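Local coordinates for Peptidase_M23 domain-containing protein (PDB 6SMK) that probably hydrolyses peptide bonds in bacterial peptidoglycan as a zinc-dependent D,L-endopeptidase, this chain being the catalytic M23 domain of a larger prophage-encoded protein, at residues A74-M86 and Q94-T106. The protein carries 1 engineered substitution. Residues are numbered along the deposited sequence; the frame is centred on the assembly and turned at random.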
loop_
_atom_site.group_PDB
_atom_site.type_symbol
_atom_site.label_atom_id
_atom_site.label_comp_id
_atom_site.label_asym_id
_atom_site.label_seq_id
_atom_site.Cartn_x
_atom_site.Cartn_y
_atom_site.Cartn_z
ATOM N N ALA A 74 0.354 7.424 0.952
ATOM C CA ALA A 74 -0.126 6.104 0.570
ATOM C C ALA A 74 1.069 5.180 0.366
ATOM O O ALA A 74 1.995 5.512 -0.381
ATOM C CB ALA A 74 -0.974 6.175 -0.703
ATOM N N MET A 75 1.051 4.031 1.032
ATOM C CA MET A 75 2.126 3.052 0.956
ATOM C C MET A 75 1.645 1.817 0.204
ATOM O O MET A 75 0.551 1.311 0.473
ATOM C CB MET A 75 2.598 2.663 2.353
ATOM C CG MET A 75 2.609 3.803 3.357
ATOM S SD MET A 75 3.849 5.039 2.939
ATOM C CE MET A 75 5.353 4.059 2.903
ATOM N N TYR A 76 2.456 1.337 -0.734
ATOM C CA TYR A 76 2.156 0.136 -1.503
ATOM C C TYR A 76 3.274 -0.865 -1.254
ATOM O O TYR A 76 4.419 -0.618 -1.648
ATOM C CB TYR A 76 2.049 0.437 -3.000
ATOM C CG TYR A 76 1.086 1.530 -3.406
ATOM C CD1 TYR A 76 1.372 2.869 -3.163
ATOM C CD2 TYR A 76 -0.089 1.224 -4.067
ATOM C CE1 TYR A 76 0.494 3.861 -3.550
ATOM C CE2 TYR A 76 -0.964 2.202 -4.451
ATOM C CZ TYR A 76 -0.670 3.515 -4.198
ATOM O OH TYR A 76 -1.559 4.483 -4.596
ATOM N N GLY A 77 2.942 -2.003 -0.637
ATOM C CA GLY A 77 3.932 -2.909 -0.102
ATOM C C GLY A 77 3.922 -4.313 -0.688
ATOM O O GLY A 77 3.079 -4.673 -1.515
ATOM N N HIS A 78 4.895 -5.108 -0.218
ATOM C CA HIS A 78 5.071 -6.513 -0.613
ATOM C C HIS A 78 5.292 -6.638 -2.119
ATOM O O HIS A 78 4.754 -7.531 -2.767
ATOM C CB HIS A 78 3.872 -7.375 -0.193
ATOM C CG HIS A 78 3.516 -7.299 1.259
ATOM N ND1 HIS A 78 4.432 -7.507 2.266
ATOM C CD2 HIS A 78 2.330 -7.064 1.874
ATOM C CE1 HIS A 78 3.829 -7.399 3.439
ATOM N NE2 HIS A 78 2.553 -7.128 3.231
ATOM N N MET A 79 6.053 -5.722 -2.698
ATOM C CA MET A 79 6.261 -5.748 -4.140
ATOM C C MET A 79 7.320 -6.770 -4.504
ATOM O O MET A 79 8.246 -7.032 -3.734
ATOM C CB MET A 79 6.705 -4.384 -4.661
ATOM C CG MET A 79 5.671 -3.307 -4.493
ATOM S SD MET A 79 6.202 -1.770 -5.232
ATOM C CE MET A 79 4.772 -0.776 -4.900
ATOM N N SER A 80 7.188 -7.346 -5.693
ATOM C CA SER A 80 8.271 -8.178 -6.194
ATOM C C SER A 80 9.253 -7.380 -7.029
ATOM O O SER A 80 10.387 -7.822 -7.229
ATOM C CB SER A 80 7.730 -9.345 -7.018
ATOM O OG SER A 80 7.104 -8.886 -8.195
ATOM N N ARG A 81 8.837 -6.220 -7.515
ATOM C CA ARG A 81 9.717 -5.298 -8.213
ATOM C C ARG A 81 9.177 -3.893 -8.004
ATOM O O ARG A 81 7.971 -3.664 -8.139
ATOM C CB ARG A 81 9.808 -5.611 -9.708
ATOM C CG ARG A 81 10.742 -4.665 -10.439
ATOM C CD ARG A 81 10.674 -4.833 -11.941
ATOM N NE ARG A 81 11.674 -4.017 -12.622
ATOM C CZ ARG A 81 11.926 -4.087 -13.924
ATOM N NH1 ARG A 81 11.255 -4.937 -14.694
ATOM N NH2 ARG A 81 12.855 -3.307 -14.457
ATOM N N ILE A 82 10.064 -2.967 -7.666
ATOM C CA ILE A 82 9.700 -1.564 -7.569
ATOM C C ILE A 82 9.951 -0.894 -8.909
ATOM O O ILE A 82 10.986 -1.127 -9.546
ATOM C CB ILE A 82 10.487 -0.871 -6.458
ATOM C CG1 ILE A 82 10.352 -1.656 -5.156
ATOM C CG2 ILE A 82 9.979 0.548 -6.309
ATOM C CD1 ILE A 82 10.950 -0.956 -3.939
ATOM N N ARG A 83 9.004 -0.063 -9.341
ATOM C CA ARG A 83 9.106 0.611 -10.622
ATOM C C ARG A 83 9.069 2.126 -10.517
ATOM O O ARG A 83 9.276 2.802 -11.530
ATOM C CB ARG A 83 7.992 0.136 -11.570
ATOM C CG ARG A 83 8.090 -1.336 -11.960
ATOM C CD ARG A 83 7.204 -1.670 -13.153
ATOM N NE ARG A 83 7.341 -3.065 -13.556
ATOM C CZ ARG A 83 8.267 -3.502 -14.398
ATOM N NH1 ARG A 83 9.126 -2.649 -14.942
ATOM N NH2 ARG A 83 8.331 -4.790 -14.697
ATOM N N ALA A 84 8.813 2.681 -9.339
ATOM C CA ALA A 84 8.938 4.118 -9.136
ATOM C C ALA A 84 10.300 4.438 -8.543
ATOM O O ALA A 84 10.848 3.663 -7.752
ATOM C CB ALA A 84 7.845 4.655 -8.217
ATOM N N LYS A 85 10.857 5.566 -8.958
ATOM C CA LYS A 85 12.099 6.080 -8.408
ATOM C C LYS A 85 11.766 7.274 -7.526
ATOM O O LYS A 85 10.731 7.926 -7.683
ATOM C CB LYS A 85 13.103 6.474 -9.511
ATOM C CG LYS A 85 13.038 5.694 -10.843
ATOM C CD LYS A 85 13.038 4.148 -10.664
ATOM C CE LYS A 85 12.436 3.406 -11.881
ATOM N NZ LYS A 85 12.797 1.954 -11.973
ATOM N N MET A 86 12.630 7.559 -6.572
ATOM C CA MET A 86 12.303 8.667 -5.698
ATOM C C MET A 86 12.371 9.999 -6.431
ATOM O O MET A 86 13.268 10.245 -7.241
ATOM C CB MET A 86 13.208 8.715 -4.491
ATOM C CG MET A 86 12.496 9.529 -3.489
ATOM S SD MET A 86 13.605 10.156 -2.346
ATOM C CE MET A 86 12.634 10.002 -0.902
ATOM N N GLN A 94 -0.742 5.154 -12.978
ATOM C CA GLN A 94 0.634 4.861 -13.321
ATOM C C GLN A 94 1.085 3.646 -12.523
ATOM O O GLN A 94 0.759 3.508 -11.342
ATOM C CB GLN A 94 1.508 6.074 -13.026
ATOM C CG GLN A 94 2.907 5.996 -13.557
ATOM C CD GLN A 94 3.660 7.272 -13.313
ATOM O OE1 GLN A 94 3.059 8.334 -13.117
ATOM N NE2 GLN A 94 4.987 7.183 -13.312
ATOM N N ILE A 95 1.811 2.745 -13.174
ATOM C CA ILE A 95 2.231 1.512 -12.516
ATOM C C ILE A 95 3.469 1.806 -11.675
ATOM O O ILE A 95 4.518 2.181 -12.210
ATOM C CB ILE A 95 2.502 0.394 -13.534
ATOM C CG1 ILE A 95 1.235 -0.408 -13.810
ATOM C CG2 ILE A 95 3.486 -0.594 -12.953
ATOM C CD1 ILE A 95 0.045 0.379 -14.152
ATOM N N VAL A 96 3.348 1.622 -10.355
ATOM C CA VAL A 96 4.436 1.910 -9.420
ATOM C C VAL A 96 5.272 0.685 -9.051
ATOM O O VAL A 96 6.328 0.843 -8.415
ATOM C CB VAL A 96 3.893 2.557 -8.127
ATOM C CG1 VAL A 96 3.008 3.735 -8.466
ATOM C CG2 VAL A 96 3.119 1.532 -7.292
ATOM N N GLY A 97 4.841 -0.516 -9.415
ATOM C CA GLY A 97 5.530 -1.724 -8.998
ATOM C C GLY A 97 4.786 -2.941 -9.499
ATOM O O GLY A 97 3.807 -2.834 -10.251
ATOM N N ASP A 98 5.279 -4.112 -9.081
ATOM C CA ASP A 98 4.693 -5.410 -9.409
ATOM C C ASP A 98 4.367 -6.146 -8.114
ATOM O O ASP A 98 5.136 -6.089 -7.147
ATOM C CB ASP A 98 5.637 -6.278 -10.270
ATOM C CG ASP A 98 5.963 -5.654 -11.626
ATOM O OD1 ASP A 98 5.247 -4.730 -12.061
ATOM O OD2 ASP A 98 6.942 -6.099 -12.271
ATOM N N VAL A 99 3.231 -6.849 -8.095
ATOM C CA VAL A 99 2.845 -7.587 -6.897
ATOM C C VAL A 99 3.945 -8.572 -6.518
ATOM O O VAL A 99 4.585 -9.191 -7.377
ATOM C CB VAL A 99 1.512 -8.329 -7.109
ATOM C CG1 VAL A 99 1.282 -9.389 -6.010
ATOM C CG2 VAL A 99 0.347 -7.368 -7.188
ATOM N N GLY A 100 4.183 -8.706 -5.222
ATOM C CA GLY A 100 5.065 -9.758 -4.768
ATOM C C GLY A 100 4.628 -10.381 -3.465
ATOM O O GLY A 100 3.456 -10.310 -3.077
ATOM N N SER A 101 5.568 -11.018 -2.790
ATOM C CA SER A 101 5.335 -11.478 -1.431
ATOM C C SER A 101 6.489 -11.061 -0.540
ATOM O O SER A 101 6.784 -11.730 0.455
ATOM C CB SER A 101 5.115 -12.990 -1.388
ATOM O OG SER A 101 5.903 -13.638 -2.366
ATOM N N SER A 102 7.121 -9.935 -0.884
ATOM C CA SER A 102 8.315 -9.475 -0.186
ATOM C C SER A 102 7.985 -9.100 1.244
ATOM O O SER A 102 6.896 -8.619 1.559
ATOM C CB SER A 102 8.953 -8.268 -0.879
ATOM O OG SER A 102 7.982 -7.348 -1.345
ATOM N N GLY A 103 8.947 -9.313 2.110
ATOM C CA GLY A 103 8.717 -8.993 3.490
ATOM C C GLY A 103 7.815 -10.031 4.125
ATOM O O GLY A 103 7.852 -11.225 3.801
ATOM N N TRP A 104 6.973 -9.547 5.025
ATOM C CA TRP A 104 6.229 -10.410 5.933
ATOM C C TRP A 104 4.803 -10.591 5.416
ATOM O O TRP A 104 3.825 -10.140 6.011
ATOM C CB TRP A 104 6.272 -9.820 7.336
ATOM C CG TRP A 104 7.612 -9.990 7.986
ATOM C CD1 TRP A 104 8.672 -10.685 7.493
ATOM C CD2 TRP A 104 8.023 -9.481 9.255
ATOM N NE1 TRP A 104 9.721 -10.649 8.378
ATOM C CE2 TRP A 104 9.347 -9.913 9.470
ATOM C CE3 TRP A 104 7.402 -8.711 10.236
ATOM C CZ2 TRP A 104 10.061 -9.597 10.626
ATOM C CZ3 TRP A 104 8.117 -8.395 11.388
ATOM C CH2 TRP A 104 9.429 -8.836 11.569
ATOM N N SER A 105 4.713 -11.248 4.256
ATOM C CA SER A 105 3.447 -11.570 3.608
ATOM C C SER A 105 3.437 -13.044 3.271
ATOM O O SER A 105 4.409 -13.559 2.711
ATOM C CB SER A 105 3.214 -10.759 2.330
ATOM O OG SER A 105 1.860 -10.837 1.893
ATOM N N THR A 106 2.312 -13.695 3.586
ATOM C CA THR A 106 2.162 -15.142 3.434
ATOM C C THR A 106 2.300 -15.579 1.974
ATOM O O THR A 106 3.021 -16.542 1.668
ATOM C CB THR A 106 0.799 -15.558 3.989
ATOM O OG1 THR A 106 -0.159 -14.524 3.699
ATOM C CG2 THR A 106 0.855 -15.776 5.482
#
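The imidazole of His78 carries Ser105 on one face, where CB of Ser105 sits almost over the middle of the ring in a CH-pi contact, 3.5 Å from the His78 centroid. At the ring's edge and near its plane, His78 ND1 donates to Ser102 O at 2.8 Å, with ND1 lying on the extension of the C=O bond. Together these contacts would restrain the ring's place and its rotation about CB-CG. Ser105 is itself held by a hydrogen bond from its OG to Gly107 O.

The second flat group is the guanidinium of Arg83. CD of Arg81 covers one face, and Asp98 OD1 lies at the edge, in plane, 3.1 Å from Arg83 NE. Arg83 NH2 reaches the other carboxylate oxygen, Asp98 OD2, also at 3.1 Å, on its syn lone pair, so the grip is side-on and bidentate although the two planes are turned 52° apart. The extended Arg83 chain passes Gly97 CA at its CG and sets the guanidinium beside the Asp98 carboxylate, while its CD rests against Ile95 CG2.

Between these ends the chains run antiparallel. Ser80 N donates to Asp98 O, Asp98 N to Arg81 O and Arg83 N to Val96 O. With CG anti to its carbonyl carbon (chi1 -64°), Met79 passes beside CA of Gly97, which has no side chain to obstruct it, and its CE meets Val96 CG2 at 3.7 Å.

The antiparallel pairing of 79-83 with 96-100 thus leads into the loop 100-105 that cradles the side chain of His78, about 4 Å from the zinc ion, next to the ligands His111 and Asp33, an arrangement characteristic of the antiparallel beta fold and metal site of M23 peptidases.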